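Local coordinates for uncharacterized protein (Sulfolobus tokodaii, PDB 2PD2) that is of unknown function but belongs to the DsrE/DsrF-like family, whose relatives include sulfur-relay proteins, and assembles as a trimer, at residues M1-V13 / I95-L108. Numbering follows the deposited sequence.
Sequences MKVVVQIKDFDKV and IVRKQSEGWIYLAL
The indole of W103 lies between two lysines: CB of K2 sits over one face, 3.8 Å from the centroid of the five-membered ring in a CH-pi contact, while CE of K98 covers the opposite face nearer the rim. At the indole edge, in plane, runs the V3–V4 peptide. The chain of K2 continues across the ring, CD passing 3.6 Å from W103 NE1, before its amine pairs with E31. The Y105 ring has Q99 NE2, hydrogen-bonded to Y105 O of the third subunit, over one face and V4 O and Q6 CB at its edge. Its hydroxyl donates to Q6 OE1 (2.6 Å), arriving 44° out of the carbonyl plane. With CG anti to the backbone N (chi1 166°) and an extended chain, Q6 carries its amide to this hydroxyl; NE2 bonds H37, and the tyrosine oxygen also accepts from A107 N of the third subunit. CD1 of I95 packs on Q6 CB at 3.6 Å, and K98 CB on V4 CG2 at 3.9 Å, seating the last turns of helix 91-100 on the face that carries V4 and Q6. On the other face V5 CG1 meets L108 CD1 (3.6 Å). Five backbone bonds join the strands in parallel. A Schellman motif at G102 closes the helix; strand 104-107 then forms the edge, within this chain, of a parallel α/β sheet of order 4-3-2-1-5, beside strand 2-7, whose other neighbour is strand 31-36: the DsrE-like fold.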
loop_
_atom_site.group_PDB
_atom_site.type_symbol
_atom_site.label_atom_id
_atom_site.label_comp_id
_atom_site.label_asym_id
_atom_site.label_seq_id
_atom_site.Cartn_x
_atom_site.Cartn_y
_atom_site.Cartn_z
ATOM N N MET A 1 8.604 6.859 -17.852
ATOM C CA MET A 1 8.440 6.542 -16.408
ATOM C C MET A 1 7.499 5.356 -16.247
ATOM O O MET A 1 6.283 5.504 -16.382
ATOM C CB MET A 1 7.855 7.741 -15.672
ATOM C CG MET A 1 7.661 7.505 -14.195
ATOM S SD MET A 1 9.196 7.688 -13.298
ATOM C CE MET A 1 9.069 9.390 -12.811
ATOM N N LYS A 2 8.064 4.194 -15.938
ATOM C CA LYS A 2 7.287 2.968 -15.765
ATOM C C LYS A 2 6.710 2.841 -14.354
ATOM O O LYS A 2 7.446 2.864 -13.367
ATOM C CB LYS A 2 8.163 1.754 -16.080
ATOM C CG LYS A 2 8.588 1.654 -17.553
ATOM C CD LYS A 2 9.610 0.525 -17.757
ATOM C CE LYS A 2 9.760 0.156 -19.232
ATOM N NZ LYS A 2 10.177 1.316 -20.064
ATOM N N VAL A 3 5.389 2.704 -14.268
ATOM C CA VAL A 3 4.709 2.585 -12.980
ATOM C C VAL A 3 3.764 1.385 -12.954
ATOM O O VAL A 3 2.921 1.236 -13.836
ATOM C CB VAL A 3 3.859 3.846 -12.678
ATOM C CG1 VAL A 3 3.271 3.758 -11.273
ATOM C CG2 VAL A 3 4.712 5.107 -12.830
ATOM N N VAL A 4 3.927 0.517 -11.962
ATOM C CA VAL A 4 3.033 -0.617 -11.825
ATOM C C VAL A 4 2.111 -0.243 -10.660
ATOM O O VAL A 4 2.553 -0.046 -9.525
ATOM C CB VAL A 4 3.810 -1.945 -11.559
ATOM C CG1 VAL A 4 4.624 -1.853 -10.285
ATOM C CG2 VAL A 4 2.834 -3.107 -11.501
ATOM N N VAL A 5 0.829 -0.096 -10.972
ATOM C CA VAL A 5 -0.181 0.288 -9.995
ATOM C C VAL A 5 -0.978 -0.901 -9.467
ATOM O O VAL A 5 -1.454 -1.732 -10.234
ATOM C CB VAL A 5 -1.188 1.274 -10.612
ATOM C CG1 VAL A 5 -2.244 1.665 -9.572
ATOM C CG2 VAL A 5 -0.462 2.508 -11.140
ATOM N N GLN A 6 -1.140 -0.963 -8.153
ATOM C CA GLN A 6 -1.900 -2.044 -7.535
ATOM C C GLN A 6 -3.224 -1.540 -6.965
ATOM O O GLN A 6 -3.273 -0.479 -6.351
ATOM C CB GLN A 6 -1.099 -2.676 -6.394
ATOM C CG GLN A 6 -1.934 -3.581 -5.475
ATOM C CD GLN A 6 -1.264 -3.817 -4.136
ATOM O OE1 GLN A 6 -0.673 -2.900 -3.562
ATOM N NE2 GLN A 6 -1.362 -5.040 -3.624
ATOM N N ILE A 7 -4.291 -2.300 -7.187
ATOM C CA ILE A 7 -5.606 -1.974 -6.633
ATOM C C ILE A 7 -6.153 -3.306 -6.130
ATOM O O ILE A 7 -6.273 -4.255 -6.904
ATOM C CB ILE A 7 -6.576 -1.403 -7.689
ATOM C CG1 ILE A 7 -5.968 -0.172 -8.363
ATOM C CG2 ILE A 7 -7.881 -1.010 -7.014
ATOM C CD1 ILE A 7 -6.876 0.461 -9.409
ATOM N N LYS A 8 -6.475 -3.384 -4.841
ATOM C CA LYS A 8 -6.963 -4.639 -4.271
ATOM C C LYS A 8 -8.328 -4.574 -3.591
ATOM O O LYS A 8 -8.996 -5.597 -3.439
ATOM C CB LYS A 8 -5.937 -5.179 -3.267
ATOM C CG LYS A 8 -5.546 -4.181 -2.173
ATOM C CD LYS A 8 -4.623 -4.815 -1.124
ATOM C CE LYS A 8 -4.066 -3.784 -0.136
ATOM N NZ LYS A 8 -2.960 -2.943 -0.710
ATOM N N ASP A 9 -8.744 -3.380 -3.183
ATOM C CA ASP A 9 -10.016 -3.224 -2.489
ATOM C C ASP A 9 -11.118 -2.704 -3.404
ATOM O O ASP A 9 -11.054 -1.574 -3.896
ATOM C CB ASP A 9 -9.836 -2.288 -1.287
ATOM C CG ASP A 9 -8.795 -2.801 -0.299
ATOM O OD1 ASP A 9 -8.942 -3.948 0.175
ATOM O OD2 ASP A 9 -7.831 -2.061 0.003
ATOM N N PHE A 10 -12.134 -3.531 -3.623
ATOM C CA PHE A 10 -13.245 -3.142 -4.490
ATOM C C PHE A 10 -13.909 -1.828 -4.078
ATOM O O PHE A 10 -14.232 -1.002 -4.931
ATOM C CB PHE A 10 -14.309 -4.248 -4.539
ATOM C CG PHE A 10 -15.467 -3.928 -5.444
ATOM C CD1 PHE A 10 -15.280 -3.820 -6.817
ATOM C CD2 PHE A 10 -16.740 -3.713 -4.922
ATOM C CE1 PHE A 10 -16.343 -3.504 -7.666
ATOM C CE2 PHE A 10 -17.813 -3.395 -5.760
ATOM C CZ PHE A 10 -17.613 -3.290 -7.135
ATOM N N ASP A 11 -14.106 -1.626 -2.778
ATOM C CA ASP A 11 -14.757 -0.411 -2.314
ATOM C C ASP A 11 -13.947 0.861 -2.543
ATOM O O ASP A 11 -14.467 1.962 -2.377
ATOM C CB ASP A 11 -15.133 -0.528 -0.830
ATOM C CG ASP A 11 -13.940 -0.818 0.063
ATOM O OD1 ASP A 11 -14.120 -0.799 1.299
ATOM O OD2 ASP A 11 -12.831 -1.071 -0.457
ATOM N N LYS A 12 -12.687 0.714 -2.940
ATOM C CA LYS A 12 -11.836 1.875 -3.180
ATOM C C LYS A 12 -11.468 2.043 -4.648
ATOM O O LYS A 12 -10.662 2.910 -4.992
ATOM C CB LYS A 12 -10.560 1.779 -2.336
ATOM C CG LYS A 12 -10.825 1.770 -0.835
ATOM C CD LYS A 12 -9.546 1.607 -0.027
ATOM C CE LYS A 12 -9.851 1.555 1.471
ATOM N NZ LYS A 12 -8.629 1.369 2.304
ATOM N N VAL A 13 -12.059 1.225 -5.515
ATOM C CA VAL A 13 -11.765 1.311 -6.939
ATOM C C VAL A 13 -12.074 2.675 -7.552
ATOM O O VAL A 13 -11.259 3.224 -8.289
ATOM C CB VAL A 13 -12.509 0.221 -7.734
ATOM C CG1 VAL A 13 -12.401 0.497 -9.231
ATOM C CG2 VAL A 13 -11.899 -1.142 -7.417
ATOM N N ILE A 95 3.013 -7.853 -9.820
ATOM C CA ILE A 95 3.427 -6.634 -9.135
ATOM C C ILE A 95 4.890 -6.742 -8.706
ATOM O O ILE A 95 5.686 -5.822 -8.918
ATOM C CB ILE A 95 2.507 -6.375 -7.909
ATOM C CG1 ILE A 95 1.112 -5.956 -8.400
ATOM C CG2 ILE A 95 3.106 -5.309 -7.006
ATOM C CD1 ILE A 95 0.035 -5.941 -7.314
ATOM N N VAL A 96 5.254 -7.881 -8.128
ATOM C CA VAL A 96 6.630 -8.088 -7.697
ATOM C C VAL A 96 7.585 -8.156 -8.895
ATOM O O VAL A 96 8.643 -7.530 -8.888
ATOM C CB VAL A 96 6.744 -9.378 -6.839
ATOM C CG1 VAL A 96 8.206 -9.759 -6.649
ATOM C CG2 VAL A 96 6.074 -9.146 -5.467
ATOM N N ARG A 97 7.213 -8.909 -9.929
ATOM C CA ARG A 97 8.073 -9.030 -11.107
ATOM C C ARG A 97 8.300 -7.697 -11.817
ATOM O O ARG A 97 9.426 -7.385 -12.194
ATOM C CB ARG A 97 7.506 -10.057 -12.100
ATOM C CG ARG A 97 7.849 -11.503 -11.760
ATOM C CD ARG A 97 7.429 -12.460 -12.872
ATOM N NE ARG A 97 5.983 -12.643 -12.921
ATOM C CZ ARG A 97 5.321 -13.551 -12.208
ATOM N NH1 ARG A 97 5.981 -14.364 -11.394
ATOM N NH2 ARG A 97 4.001 -13.642 -12.302
ATOM N N LYS A 98 7.242 -6.909 -12.009
ATOM C CA LYS A 98 7.409 -5.622 -12.672
ATOM C C LYS A 98 8.368 -4.756 -11.861
ATOM O O LYS A 98 9.217 -4.071 -12.426
ATOM C CB LYS A 98 6.063 -4.896 -12.847
ATOM C CG LYS A 98 5.032 -5.656 -13.688
ATOM C CD LYS A 98 5.596 -6.160 -15.020
ATOM C CE LYS A 98 6.073 -5.040 -15.931
ATOM N NZ LYS A 98 6.584 -5.582 -17.229
ATOM N N GLN A 99 8.243 -4.781 -10.536
ATOM C CA GLN A 99 9.149 -3.988 -9.711
ATOM C C GLN A 99 10.594 -4.435 -9.893
ATOM O O GLN A 99 11.498 -3.606 -9.943
ATOM C CB GLN A 99 8.780 -4.083 -8.229
ATOM C CG GLN A 99 7.557 -3.274 -7.825
ATOM C CD GLN A 99 7.372 -3.244 -6.318
ATOM O OE1 GLN A 99 8.114 -2.575 -5.605
ATOM N NE2 GLN A 99 6.385 -3.986 -5.830
ATOM N N SER A 100 10.813 -5.742 -9.997
ATOM C CA SER A 100 12.170 -6.253 -10.172
ATOM C C SER A 100 12.700 -5.847 -11.546
ATOM O O SER A 100 13.906 -5.831 -11.776
ATOM C CB SER A 100 12.201 -7.783 -10.029
ATOM O OG SER A 100 11.589 -8.421 -11.134
ATOM N N GLU A 101 11.789 -5.521 -12.455
ATOM C CA GLU A 101 12.159 -5.101 -13.798
ATOM C C GLU A 101 12.374 -3.588 -13.859
ATOM O O GLU A 101 12.639 -3.038 -14.926
ATOM C CB GLU A 101 11.075 -5.524 -14.801
ATOM C CG GLU A 101 11.101 -7.007 -15.181
ATOM C CD GLU A 101 9.802 -7.476 -15.834
ATOM O OE1 GLU A 101 9.220 -6.716 -16.634
ATOM O OE2 GLU A 101 9.362 -8.613 -15.553
ATOM N N GLY A 102 12.256 -2.919 -12.712
ATOM C CA GLY A 102 12.460 -1.480 -12.664
ATOM C C GLY A 102 11.208 -0.611 -12.645
ATOM O O GLY A 102 11.297 0.614 -12.704
ATOM N N TRP A 103 10.036 -1.226 -12.562
ATOM C CA TRP A 103 8.804 -0.447 -12.538
ATOM C C TRP A 103 8.567 0.105 -11.144
ATOM O O TRP A 103 8.780 -0.588 -10.153
ATOM C CB TRP A 103 7.617 -1.308 -12.967
ATOM C CG TRP A 103 7.665 -1.698 -14.408
ATOM C CD1 TRP A 103 8.672 -2.364 -15.048
ATOM C CD2 TRP A 103 6.671 -1.425 -15.399
ATOM N NE1 TRP A 103 8.368 -2.520 -16.380
ATOM C CE2 TRP A 103 7.143 -1.957 -16.622
ATOM C CE3 TRP A 103 5.426 -0.787 -15.372
ATOM C CZ2 TRP A 103 6.416 -1.860 -17.809
ATOM C CZ3 TRP A 103 4.698 -0.694 -16.558
ATOM C CH2 TRP A 103 5.198 -1.230 -17.758
ATOM N N ILE A 104 8.141 1.364 -11.074
ATOM C CA ILE A 104 7.866 2.005 -9.799
ATOM C C ILE A 104 6.482 1.586 -9.291
ATOM O O ILE A 104 5.483 1.668 -10.001
ATOM C CB ILE A 104 7.948 3.540 -9.931
ATOM C CG1 ILE A 104 9.390 3.937 -10.286
ATOM C CG2 ILE A 104 7.509 4.210 -8.620
ATOM C CD1 ILE A 104 9.573 5.396 -10.643
ATOM N N TYR A 105 6.456 1.137 -8.045
ATOM C CA TYR A 105 5.253 0.645 -7.382
ATOM C C TYR A 105 4.386 1.729 -6.748
ATOM O O TYR A 105 4.886 2.621 -6.057
ATOM C CB TYR A 105 5.696 -0.383 -6.333
ATOM C CG TYR A 105 4.631 -0.960 -5.430
ATOM C CD1 TYR A 105 3.386 -1.351 -5.922
ATOM C CD2 TYR A 105 4.908 -1.193 -4.085
ATOM C CE1 TYR A 105 2.447 -1.970 -5.085
ATOM C CE2 TYR A 105 3.990 -1.807 -3.249
ATOM C CZ TYR A 105 2.763 -2.192 -3.750
ATOM O OH TYR A 105 1.882 -2.824 -2.913
ATOM N N LEU A 106 3.082 1.637 -6.993
ATOM C CA LEU A 106 2.109 2.575 -6.441
ATOM C C LEU A 106 0.901 1.775 -5.965
ATOM O O LEU A 106 0.196 1.158 -6.773
ATOM C CB LEU A 106 1.668 3.597 -7.501
ATOM C CG LEU A 106 0.554 4.557 -7.057
ATOM C CD1 LEU A 106 1.033 5.391 -5.864
ATOM C CD2 LEU A 106 0.160 5.463 -8.209
ATOM N N ALA A 107 0.672 1.769 -4.655
ATOM C CA ALA A 107 -0.456 1.031 -4.087
ATOM C C ALA A 107 -1.662 1.947 -3.907
ATOM O O ALA A 107 -1.583 2.965 -3.218
ATOM C CB ALA A 107 -0.062 0.423 -2.747
ATOM N N LEU A 108 -2.772 1.588 -4.542
ATOM C CA LEU A 108 -3.997 2.372 -4.446
ATOM C C LEU A 108 -5.129 1.527 -3.870
ATOM O O LEU A 108 -4.838 0.409 -3.393
ATOM C CB LEU A 108 -4.397 2.909 -5.821
ATOM C CG LEU A 108 -3.456 3.951 -6.439
ATOM C CD1 LEU A 108 -3.918 4.282 -7.853
ATOM C CD2 LEU A 108 -3.436 5.206 -5.575
ATOM O OXT LEU A 108 -6.287 1.999 -3.890
HETATM O O HOH W 1 10.391 3.295 -13.602
HETATM O O HOH W 2 -3.304 -1.644 -3.070
HETATM O O HOH W 3 -7.045 -1.112 -3.152
HETATM O O HOH W 4 -7.879 4.017 -3.784
#